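Local coordinates for inositol 2-dehydrogenase (Sinorhizobium meliloti, PDB 4HKT), which catalyses the NAD-dependent oxidation of myo-inositol to scyllo-inosose (2-keto-myo-inositol), the first step of myo-inositol degradation, at residues Asp74-Leu79 against Glu93-Leu98; Leu79-Ala84 against Leu107-Asp112; Asp171-Asp176 against Ile226-Arg231. All blocks are in the same frame, centred on the assembly; numbering follows the deposited sequence. Where two conformers were deposited one is given.

Contact 1 of 3, residues Asp74-Leu79 against Glu93-Leu98; sequences DTHADL and EKPIDL. With EDO (1,2-ethanediol), chain C.
The imidazole of His76 reaches from the start of helix 76-85 into the backbone of the loop that follows strand 89-93. Its ND1 donates to Pro95 O at 2.6 Å with an N-H...O angle of 161°, a short, fairly straight bond with the acceptor almost exactly in the ring plane. With CG anti to the carbonyl carbon (chi1 -69°), the ring is swung off the helix toward the loop. Two further carbonyls crowd the same end of the ring: Glu93 O stands 3.2 Å from His76 CE1, while Lys94 O meets the ring edge in plane. On the other side of the ring, NE2 bonds to Thr71 O, which fixes the imidazole between two backbone loops.

One residue on, Ala77 sits against Ile96, the two CA atoms 5.4 Å apart. Ile96 presents its backbone here: its O lies 3.2 Å from His76 CB. Its side chain turns away to pack on Cys106 of helix 100-112, so that only the CG2 methyl nears Ala77 CB, at 4.4 Å. The amide of Ala77, in the first turn of its helix, donates to a water at 2.8 Å. That water probably donates in turn to Asp97 OD1, whose partner OD2 accepts from Asp99 N.

The loop carries the Glu-Lys-Pro sequence known from Gfo/Idh/MocA dehydrogenases, with a cis peptide before Pro95, and His76 holds its backbone beside the Rossmann helix. Because both ring nitrogens donate to carbonyl oxygens, the imidazole is probably doubly protonated, and the surrounding carbonyls would help stabilise that charge, while Asp97 offers the helix start a water-mediated negative partner.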
loop_
_atom_site.group_PDB
_atom_site.type_symbol
_atom_site.label_atom_id
_atom_site.label_comp_id
_atom_site.label_asym_id
_atom_site.label_seq_id
_atom_site.Cartn_x
_atom_site.Cartn_y
_atom_site.Cartn_z
ATOM N N ASP B 74 -15.560 10.618 37.707
ATOM C CA ASP B 74 -16.433 10.615 38.888
ATOM C C ASP B 74 -17.428 11.781 39.031
ATOM O O ASP B 74 -18.282 11.716 39.886
ATOM C CB ASP B 74 -15.622 10.419 40.189
ATOM C CG ASP B 74 -14.708 11.599 40.519
ATOM O OD1 ASP B 74 -14.772 12.655 39.875
ATOM O OD2 ASP B 74 -13.927 11.471 41.478
ATOM N N THR B 75 -17.348 12.794 38.162
ATOM C CA THR B 75 -18.317 13.893 38.126
ATOM C C THR B 75 -19.362 13.807 37.010
ATOM O O THR B 75 -20.335 14.543 37.022
ATOM C CB THR B 75 -17.592 15.226 37.942
ATOM O OG1 THR B 75 -16.879 15.220 36.692
ATOM C CG2 THR B 75 -16.595 15.464 39.116
ATOM N N HIS B 76 -19.181 12.881 36.069
ATOM C CA HIS B 76 -20.054 12.799 34.896
ATOM C C HIS B 76 -21.524 12.641 35.184
ATOM O O HIS B 76 -22.326 13.440 34.691
ATOM C CB HIS B 76 -19.538 11.732 33.922
ATOM C CG HIS B 76 -18.245 12.133 33.283
ATOM N ND1 HIS B 76 -17.645 11.420 32.263
ATOM C CD2 HIS B 76 -17.442 13.201 33.524
ATOM C CE1 HIS B 76 -16.524 12.024 31.912
ATOM N NE2 HIS B 76 -16.383 13.110 32.661
ATOM N N ALA B 77 -21.908 11.627 35.952
ATOM C CA ALA B 77 -23.338 11.336 36.038
ATOM C C ALA B 77 -24.107 12.478 36.735
ATOM O O ALA B 77 -25.226 12.857 36.332
ATOM C CB ALA B 77 -23.596 10.003 36.706
ATOM N N ASP B 78 -23.486 13.025 37.765
ATOM C CA ASP B 78 -24.094 14.110 38.528
ATOM C C ASP B 78 -24.208 15.357 37.650
ATOM O O ASP B 78 -25.207 16.053 37.677
ATOM C CB ASP B 78 -23.226 14.424 39.756
ATOM C CG ASP B 78 -23.382 13.408 40.869
ATOM O OD1 ASP B 78 -24.295 12.569 40.809
ATOM O OD2 ASP B 78 -22.574 13.438 41.822
ATOM N N LEU B 79 -23.179 15.631 36.877
ATOM C CA LEU B 79 -23.204 16.802 36.013
ATOM C C LEU B 79 -24.234 16.666 34.907
ATOM O O LEU B 79 -24.955 17.634 34.606
ATOM C CB LEU B 79 -21.831 17.099 35.457
ATOM C CG LEU B 79 -20.897 17.758 36.459
ATOM C CD1 LEU B 79 -19.507 17.813 35.869
ATOM C CD2 LEU B 79 -21.368 19.162 36.862
ATOM N N GLU B 93 -18.143 13.420 27.657
ATOM C CA GLU B 93 -17.082 12.444 27.413
ATOM C C GLU B 93 -17.362 11.109 28.148
ATOM O O GLU B 93 -17.974 11.085 29.217
ATOM C CB GLU B 93 -15.732 12.987 27.830
ATOM C CG GLU B 93 -15.026 13.785 26.742
ATOM C CD GLU B 93 -14.644 12.929 25.529
ATOM O OE1 GLU B 93 -14.332 11.731 25.706
ATOM O OE2 GLU B 93 -14.718 13.449 24.398
ATOM N N LYS B 94 -16.908 10.016 27.555
ATOM C CA LYS B 94 -17.068 8.718 28.165
ATOM C C LYS B 94 -16.409 8.758 29.528
ATOM O O LYS B 94 -15.451 9.497 29.721
ATOM C CB LYS B 94 -16.413 7.632 27.322
ATOM C CG LYS B 94 -14.914 7.613 27.480
ATOM C CD LYS B 94 -14.321 6.312 27.045
ATOM C CE LYS B 94 -12.825 6.365 27.198
ATOM N NZ LYS B 94 -12.454 6.120 28.603
ATOM N N PRO B 95 -16.923 7.979 30.484
ATOM C CA PRO B 95 -18.186 7.255 30.477
ATOM C C PRO B 95 -19.253 8.143 31.132
ATOM O O PRO B 95 -18.954 9.237 31.600
ATOM C CB PRO B 95 -17.901 6.063 31.391
ATOM C CG PRO B 95 -16.973 6.614 32.401
ATOM C CD PRO B 95 -16.144 7.663 31.696
ATOM N N ILE B 96 -20.483 7.668 31.164
ATOM C CA ILE B 96 -21.510 8.305 31.968
ATOM C C ILE B 96 -21.157 8.074 33.424
ATOM O O ILE B 96 -21.200 8.991 34.259
ATOM C CB ILE B 96 -22.885 7.746 31.640
ATOM C CG1 ILE B 96 -23.294 8.226 30.232
ATOM C CG2 ILE B 96 -23.910 8.262 32.638
ATOM C CD1 ILE B 96 -24.450 7.485 29.640
ATOM N N ASP B 97 -20.816 6.824 33.724
ATOM C CA ASP B 97 -20.315 6.434 35.045
ATOM C C ASP B 97 -19.690 5.069 34.894
ATOM O O ASP B 97 -19.961 4.367 33.929
ATOM C CB ASP B 97 -21.426 6.387 36.096
ATOM C CG ASP B 97 -20.879 6.330 37.522
ATOM O OD1 ASP B 97 -20.424 7.373 38.005
ATOM O OD2 ASP B 97 -20.912 5.237 38.142
ATOM N N LEU B 98 -18.834 4.676 35.823
ATOM C CA LEU B 98 -18.309 3.321 35.781
ATOM C C LEU B 98 -19.277 2.279 36.308
ATOM O O LEU B 98 -19.043 1.080 36.121
ATOM C CB LEU B 98 -16.952 3.237 36.497
ATOM C CG LEU B 98 -15.911 4.114 35.818
ATOM C CD1 LEU B 98 -14.627 4.186 36.635
ATOM C CD2 LEU B 98 -15.600 3.646 34.413
HETATM C C1 EDO C . -16.657 -0.270 37.635
HETATM O O1 EDO C . -17.796 -0.012 38.437
HETATM C C2 EDO C . -15.432 0.515 38.105
HETATM O O2 EDO C . -14.506 -0.378 38.714
HETATM O O HOH W 1 -20.016 9.940 37.168
#

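Contact 2 of 3, residues Leu79-Ala84 against Leu107-Asp112; sequences LIERFA and LKVVSD. With EDO (1,2-ethanediol), chain U.
Ile80 and Val110 meet methyl to methyl, CG2 of each 3.5 Å apart, a tight touch between two nearly parallel helices whose local axes run 12° apart at a closest approach of 9.1 Å. Ile80 has its CG1 branch beside the backbone N (chi1 -66°), which sends CG2 out toward the neighbouring helix, while CD1 packs on Ile96. In Val110 the choice of branch is the reverse: CG1 is anti to the backbone N (chi1 162°), and it is CG2, next to that N, that faces Ile80. The same CG2 also approaches Ala84 CB at 4.4 Å, so it serves two residues one helical turn apart.

Val109 works against Glu81, their side chains crossing at about a right angle. The glutamate is extended beyond CG, carrying its CG and carboxylate across Val109: Val109 CG2 is 3.9 Å from Glu81 CG and 3.6 Å from Glu81 OE2. The other oxygen, OE1, forms a salt bridge with Arg102 and accepts a hydrogen bond from an ethanediol.

Helices 76-85 and 100-112 are successive beta-alpha-beta connections of the Rossmann fold, lying side by side on its parallel sheet. Their joint here is made by van der Waals packing, mainly of methyl groups, with one carboxylate oxygen against a valine methyl; Glu81 contributes its CG and OE2, with OE1 paired to Arg102.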
loop_
_atom_site.group_PDB
_atom_site.type_symbol
_atom_site.label_atom_id
_atom_site.label_comp_id
_atom_site.label_asym_id
_atom_site.label_seq_id
_atom_site.Cartn_x
_atom_site.Cartn_y
_atom_site.Cartn_z
ATOM N N LEU B 79 -23.179 15.631 36.877
ATOM C CA LEU B 79 -23.204 16.802 36.013
ATOM C C LEU B 79 -24.234 16.666 34.907
ATOM O O LEU B 79 -24.955 17.634 34.606
ATOM C CB LEU B 79 -21.831 17.099 35.457
ATOM C CG LEU B 79 -20.897 17.758 36.459
ATOM C CD1 LEU B 79 -19.507 17.813 35.869
ATOM C CD2 LEU B 79 -21.368 19.162 36.862
ATOM N N ILE B 80 -24.373 15.463 34.341
ATOM C CA ILE B 80 -25.424 15.213 33.353
ATOM C C ILE B 80 -26.792 15.482 33.983
ATOM O O ILE B 80 -27.620 16.186 33.407
ATOM C CB ILE B 80 -25.377 13.767 32.780
ATOM C CG1 ILE B 80 -24.106 13.553 31.970
ATOM C CG2 ILE B 80 -26.604 13.514 31.929
ATOM C CD1 ILE B 80 -23.746 12.082 31.749
ATOM N N GLU B 81 -27.054 14.940 35.163
ATOM C CA GLU B 81 -28.363 15.153 35.803
ATOM C C GLU B 81 -28.644 16.648 36.085
ATOM O O GLU B 81 -29.756 17.137 35.847
ATOM C CB GLU B 81 -28.463 14.348 37.106
ATOM C CG GLU B 81 -28.567 12.860 36.891
ATOM C CD GLU B 81 -28.534 12.041 38.172
ATOM O OE1 GLU B 81 -28.035 12.550 39.204
ATOM O OE2 GLU B 81 -28.961 10.860 38.129
ATOM N N ARG B 82 -27.643 17.360 36.577
ATOM C CA ARG B 82 -27.774 18.782 36.867
ATOM C C ARG B 82 -28.073 19.607 35.586
ATOM O O ARG B 82 -28.976 20.470 35.567
ATOM C CB ARG B 82 -26.503 19.311 37.501
ATOM C CG ARG B 82 -26.302 18.991 38.975
ATOM C CD ARG B 82 -24.882 19.332 39.397
ATOM N NE ARG B 82 -24.716 20.768 39.451
ATOM C CZ ARG B 82 -23.617 21.415 39.824
ATOM N NH1 ARG B 82 -22.520 20.771 40.176
ATOM N NH2 ARG B 82 -23.627 22.751 39.827
ATOM N N PHE B 83 -27.343 19.334 34.510
ATOM C CA PHE B 83 -27.539 20.143 33.320
ATOM C C PHE B 83 -28.810 19.760 32.587
ATOM O O PHE B 83 -29.456 20.629 31.954
ATOM C CB PHE B 83 -26.263 20.197 32.463
ATOM C CG PHE B 83 -25.237 21.125 33.015
ATOM C CD1 PHE B 83 -25.204 22.452 32.608
ATOM C CD2 PHE B 83 -24.356 20.720 33.994
ATOM C CE1 PHE B 83 -24.280 23.337 33.145
ATOM C CE2 PHE B 83 -23.415 21.588 34.511
ATOM C CZ PHE B 83 -23.384 22.909 34.089
ATOM N N ALA B 84 -29.216 18.495 32.715
ATOM C CA ALA B 84 -30.482 18.032 32.215
ATOM C C ALA B 84 -31.615 18.808 32.891
ATOM O O ALA B 84 -32.521 19.358 32.217
ATOM C CB ALA B 84 -30.685 16.549 32.477
ATOM N N LEU B 107 -29.758 8.179 33.134
ATOM C CA LEU B 107 -30.593 8.131 31.936
ATOM C C LEU B 107 -32.089 8.309 32.232
ATOM O O LEU B 107 -32.799 8.883 31.438
ATOM C CB LEU B 107 -30.353 6.819 31.178
ATOM C CG LEU B 107 -28.895 6.589 30.708
ATOM C CD1 LEU B 107 -28.774 5.317 29.886
ATOM C CD2 LEU B 107 -28.325 7.791 29.950
ATOM N N LYS B 108 -32.555 7.854 33.388
ATOM C CA LYS B 108 -33.938 8.089 33.786
ATOM C C LYS B 108 -34.151 9.617 33.985
ATOM O O LYS B 108 -35.124 10.160 33.505
ATOM C CB LYS B 108 -34.289 7.271 35.034
ATOM C CG LYS B 108 -35.793 7.146 35.308
ATOM C CD LYS B 108 -36.087 6.664 36.728
ATOM C CE LYS B 108 -37.592 6.526 37.010
ATOM N NZ LYS B 108 -38.406 7.642 36.431
ATOM N N VAL B 109 -33.212 10.321 34.607
ATOM C CA VAL B 109 -33.350 11.753 34.759
ATOM C C VAL B 109 -33.338 12.415 33.376
ATOM O O VAL B 109 -34.145 13.328 33.110
ATOM C CB VAL B 109 -32.251 12.351 35.650
ATOM C CG1 VAL B 109 -32.336 13.870 35.655
ATOM C CG2 VAL B 109 -32.315 11.765 37.068
ATOM N N VAL B 110 -32.442 11.971 32.503
ATOM C CA VAL B 110 -32.352 12.520 31.145
ATOM C C VAL B 110 -33.662 12.301 30.370
ATOM O O VAL B 110 -34.124 13.212 29.674
ATOM C CB VAL B 110 -31.153 11.897 30.380
ATOM C CG1 VAL B 110 -31.284 12.093 28.863
ATOM C CG2 VAL B 110 -29.830 12.477 30.904
ATOM N N SER B 111 -34.241 11.110 30.491
ATOM C CA SER B 111 -35.527 10.817 29.870
ATOM C C SER B 111 -36.688 11.648 30.479
ATOM O O SER B 111 -37.498 12.218 29.746
ATOM C CB SER B 111 -35.831 9.327 29.976
ATOM O OG SER B 111 -37.082 9.066 29.391
ATOM N N ASP B 112 -36.746 11.746 31.815
ATOM C CA ASP B 112 -37.804 12.522 32.476
ATOM C C ASP B 112 -37.788 14.017 32.118
ATOM O O ASP B 112 -38.850 14.631 32.042
ATOM C CB ASP B 112 -37.765 12.340 34.000
ATOM C CG ASP B 112 -38.242 10.966 34.441
ATOM O OD1 ASP B 112 -38.819 10.214 33.642
ATOM O OD2 ASP B 112 -38.013 10.617 35.608
HETATM C C1 EDO U . -26.530 16.276 41.345
HETATM O O1 EDO U . -27.293 17.441 41.694
HETATM C C2 EDO U . -27.277 15.408 40.348
HETATM O O2 EDO U . -28.454 14.781 40.885
#

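Contact 3 of 3, residues Asp171-Asp176 against Ile226-Arg231; sequences DMTIHD and ISNSRR. With EDO (1,2-ethanediol), chain X.
Arg230 and Asp171 form a salt bridge, NH2 to OD2 at 3.0 Å and nearly straight (173°), with the oxygen in the guanidinium plane but met on its anti side. Arg230 NH1 pairs with Asp153, and Asp171 OD1 with Tyr161, so each group is gripped at two ends. An ethanediol also bonds to Asp171 OD2.

Further along the helix, the amide of Asn228 settles the register of helix and strand. Its OD1 receives the hydroxyl of Thr173 at 2.5 Å (OG1), and the same hydroxyl is also hydrogen-bonded to Ile168 O. Asn228 ND2 donates both to Asp176 OD2 at 2.8 Å, from above the carboxylate plane, and to Ser227 O. These partners leave little doubt which way round the amide lies. Replacing Asn228 by leucine would probably strand Asp176 OD2 in a buried setting without this N-H and take from the Thr173 hydroxyl its Asn228 acceptor.

Van der Waals packing surrounds these bonds. Selenomethionine Met172, fully extended from CG anti to the backbone N (chi1 179°), slides past Arg230 in the opposite direction; its CB lies over one guanidinium face toward the rim, SE stands 3.8 Å from Arg230 CD, and CE reaches Ser229 O. Ile226 CG2 packs against Asp176 CB (3.8 Å) and Thr173 CG2 (3.9 Å).

Helix 168-184 thus lies on one face of the C-terminal domain's mixed sheet, while Ser227 and Ser229 pack on Met146 of the second subunit. Buried polar groups are paired rather than excluded: Asp176, whose OD1 bonds to Ser151, is bound to the sheet through both oxygens.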
loop_
_atom_site.group_PDB
_atom_site.type_symbol
_atom_site.label_atom_id
_atom_site.label_comp_id
_atom_site.label_asym_id
_atom_site.label_seq_id
_atom_site.Cartn_x
_atom_site.Cartn_y
_atom_site.Cartn_z
ATOM N N ASP B 171 -12.086 1.481 30.415
ATOM C CA ASP B 171 -11.396 2.721 30.072
ATOM C C ASP B 171 -10.964 2.784 28.620
ATOM O O ASP B 171 -11.017 3.870 28.013
ATOM C CB ASP B 171 -10.182 2.968 30.957
ATOM C CG ASP B 171 -9.472 4.287 30.627
ATOM O OD1 ASP B 171 -10.057 5.335 30.935
ATOM O OD2 ASP B 171 -8.344 4.288 30.077
HETATM N N MSE B 172 -10.503 1.657 28.068
HETATM C CA MSE B 172 -9.962 1.632 26.706
HETATM C C MSE B 172 -10.885 0.860 25.789
HETATM O O MSE B 172 -11.372 1.380 24.783
HETATM C CB MSE B 172 -8.604 0.953 26.745
HETATM C CG MSE B 172 -7.972 0.872 25.363
HETATM SE SE MSE B 172 -6.208 0.010 25.440
HETATM C CE MSE B 172 -5.988 0.136 23.506
ATOM N N THR B 173 -11.162 -0.377 26.150
ATOM C CA THR B 173 -11.911 -1.265 25.256
ATOM C C THR B 173 -13.340 -0.809 25.032
ATOM O O THR B 173 -13.988 -1.162 24.053
ATOM C CB THR B 173 -11.923 -2.677 25.822
ATOM O OG1 THR B 173 -10.649 -2.954 26.376
ATOM C CG2 THR B 173 -12.199 -3.676 24.688
ATOM N N ILE B 174 -13.829 -0.003 25.966
ATOM C CA ILE B 174 -15.123 0.611 25.840
ATOM C C ILE B 174 -15.394 1.244 24.457
ATOM O O ILE B 174 -16.469 1.086 23.913
ATOM C CB ILE B 174 -15.410 1.583 27.048
ATOM C CG1 ILE B 174 -16.898 1.898 27.119
ATOM C CG2 ILE B 174 -14.589 2.840 26.985
ATOM C CD1 ILE B 174 -17.358 2.472 28.442
ATOM N N HIS B 175 -14.436 1.960 23.895
ATOM C CA HIS B 175 -14.556 2.502 22.557
ATOM C C HIS B 175 -14.748 1.396 21.492
ATOM O O HIS B 175 -15.520 1.570 20.553
ATOM C CB HIS B 175 -13.292 3.253 22.184
ATOM C CG HIS B 175 -13.166 4.579 22.836
ATOM N ND1 HIS B 175 -13.994 5.636 22.519
ATOM C CD2 HIS B 175 -12.274 5.046 23.731
ATOM C CE1 HIS B 175 -13.635 6.691 23.224
ATOM N NE2 HIS B 175 -12.597 6.361 23.965
ATOM N N ASP B 176 -14.028 0.300 21.664
ATOM C CA ASP B 176 -14.112 -0.851 20.748
ATOM C C ASP B 176 -15.376 -1.646 20.908
ATOM O O ASP B 176 -15.885 -2.128 19.913
ATOM C CB ASP B 176 -12.919 -1.746 20.882
ATOM C CG ASP B 176 -11.620 -1.004 20.642
ATOM O OD1 ASP B 176 -11.477 -0.340 19.597
ATOM O OD2 ASP B 176 -10.760 -1.040 21.537
ATOM N N ILE B 226 -11.875 -8.357 19.266
ATOM C CA ILE B 226 -11.260 -7.096 19.620
ATOM C C ILE B 226 -9.919 -7.432 20.265
ATOM O O ILE B 226 -9.831 -8.288 21.154
ATOM C CB ILE B 226 -12.078 -6.295 20.630
ATOM C CG1 ILE B 226 -13.386 -5.829 20.055
ATOM C CG2 ILE B 226 -11.256 -5.107 21.149
ATOM C CD1 ILE B 226 -14.397 -5.585 21.157
ATOM N N SER B 227 -8.890 -6.736 19.821
ATOM C CA SER B 227 -7.529 -6.828 20.393
ATOM C C SER B 227 -7.102 -5.441 20.922
ATOM O O SER B 227 -7.201 -4.461 20.195
ATOM C CB SER B 227 -6.597 -7.218 19.252
ATOM O OG SER B 227 -5.276 -7.381 19.642
ATOM N N ASN B 228 -6.623 -5.362 22.160
ATOM C CA ASN B 228 -6.169 -4.081 22.733
ATOM C C ASN B 228 -4.817 -4.296 23.364
ATOM O O ASN B 228 -4.632 -5.281 24.072
ATOM C CB ASN B 228 -7.040 -3.634 23.890
ATOM C CG ASN B 228 -8.355 -2.992 23.515
ATOM O OD1 ASN B 228 -9.088 -2.596 24.434
ATOM N ND2 ASN B 228 -8.662 -2.824 22.246
ATOM N N SER B 229 -3.919 -3.323 23.188
ATOM C CA SER B 229 -2.658 -3.246 23.905
ATOM C C SER B 229 -2.444 -1.798 24.373
ATOM O O SER B 229 -2.723 -0.828 23.652
ATOM C CB SER B 229 -1.466 -3.672 23.047
ATOM O OG SER B 229 -0.219 -3.464 23.769
ATOM N N ARG B 230 -1.979 -1.665 25.597
ATOM C CA ARG B 230 -1.695 -0.352 26.116
ATOM C C ARG B 230 -0.483 0.360 25.491
ATOM O O ARG B 230 -0.304 1.542 25.758
ATOM C CB ARG B 230 -1.505 -0.412 27.631
ATOM C CG ARG B 230 -2.790 -0.416 28.448
ATOM C CD ARG B 230 -3.655 0.801 28.184
ATOM N NE ARG B 230 -4.668 0.980 29.200
ATOM C CZ ARG B 230 -5.576 1.938 29.204
ATOM N NH1 ARG B 230 -5.589 2.842 28.236
ATOM N NH2 ARG B 230 -6.476 2.001 30.182
ATOM N N ARG B 231 0.366 -0.327 24.728
ATOM C CA ARG B 231 1.632 0.257 24.265
ATOM C C ARG B 231 2.025 -0.268 22.899
ATOM O O ARG B 231 2.141 -1.501 22.696
ATOM C CB ARG B 231 2.785 -0.056 25.237
ATOM C CG ARG B 231 4.125 0.593 24.852
ATOM C CD ARG B 231 5.143 -0.328 24.174
ATOM N NE ARG B 231 5.616 -1.418 25.062
ATOM C CZ ARG B 231 5.184 -2.680 24.973
ATOM N NH1 ARG B 231 4.282 -3.001 24.024
ATOM N NH2 ARG B 231 5.634 -3.631 25.805
HETATM C C1 EDO X . -6.921 5.992 27.686
HETATM O O1 EDO X . -7.232 6.238 29.057
HETATM C C2 EDO X . -7.969 5.107 27.001
HETATM O O2 EDO X . -7.377 4.465 25.870
#

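Overall arrangement
Contacts 1 and 2 both belong to the Rossmann domain and share helix 76-85 and Leu79; their centres are 11 Å apart and their segments alternate along the chain. Ile96 joins them, packing on Ile80 and Leu107, so the loop packs against both helices. Contact 3 follows later in sequence, in the C-terminal domain, its centre about 19 Å from that of contact 1 and 28 Å from that of contact 2. Lys94 bridges the domains: its NZ pairs with Asp171 and its chain packs on Ile174 and His175. The loop of contact 1 thus meets helix 168-184 where the cofactor-binding and C-terminal domains face each other.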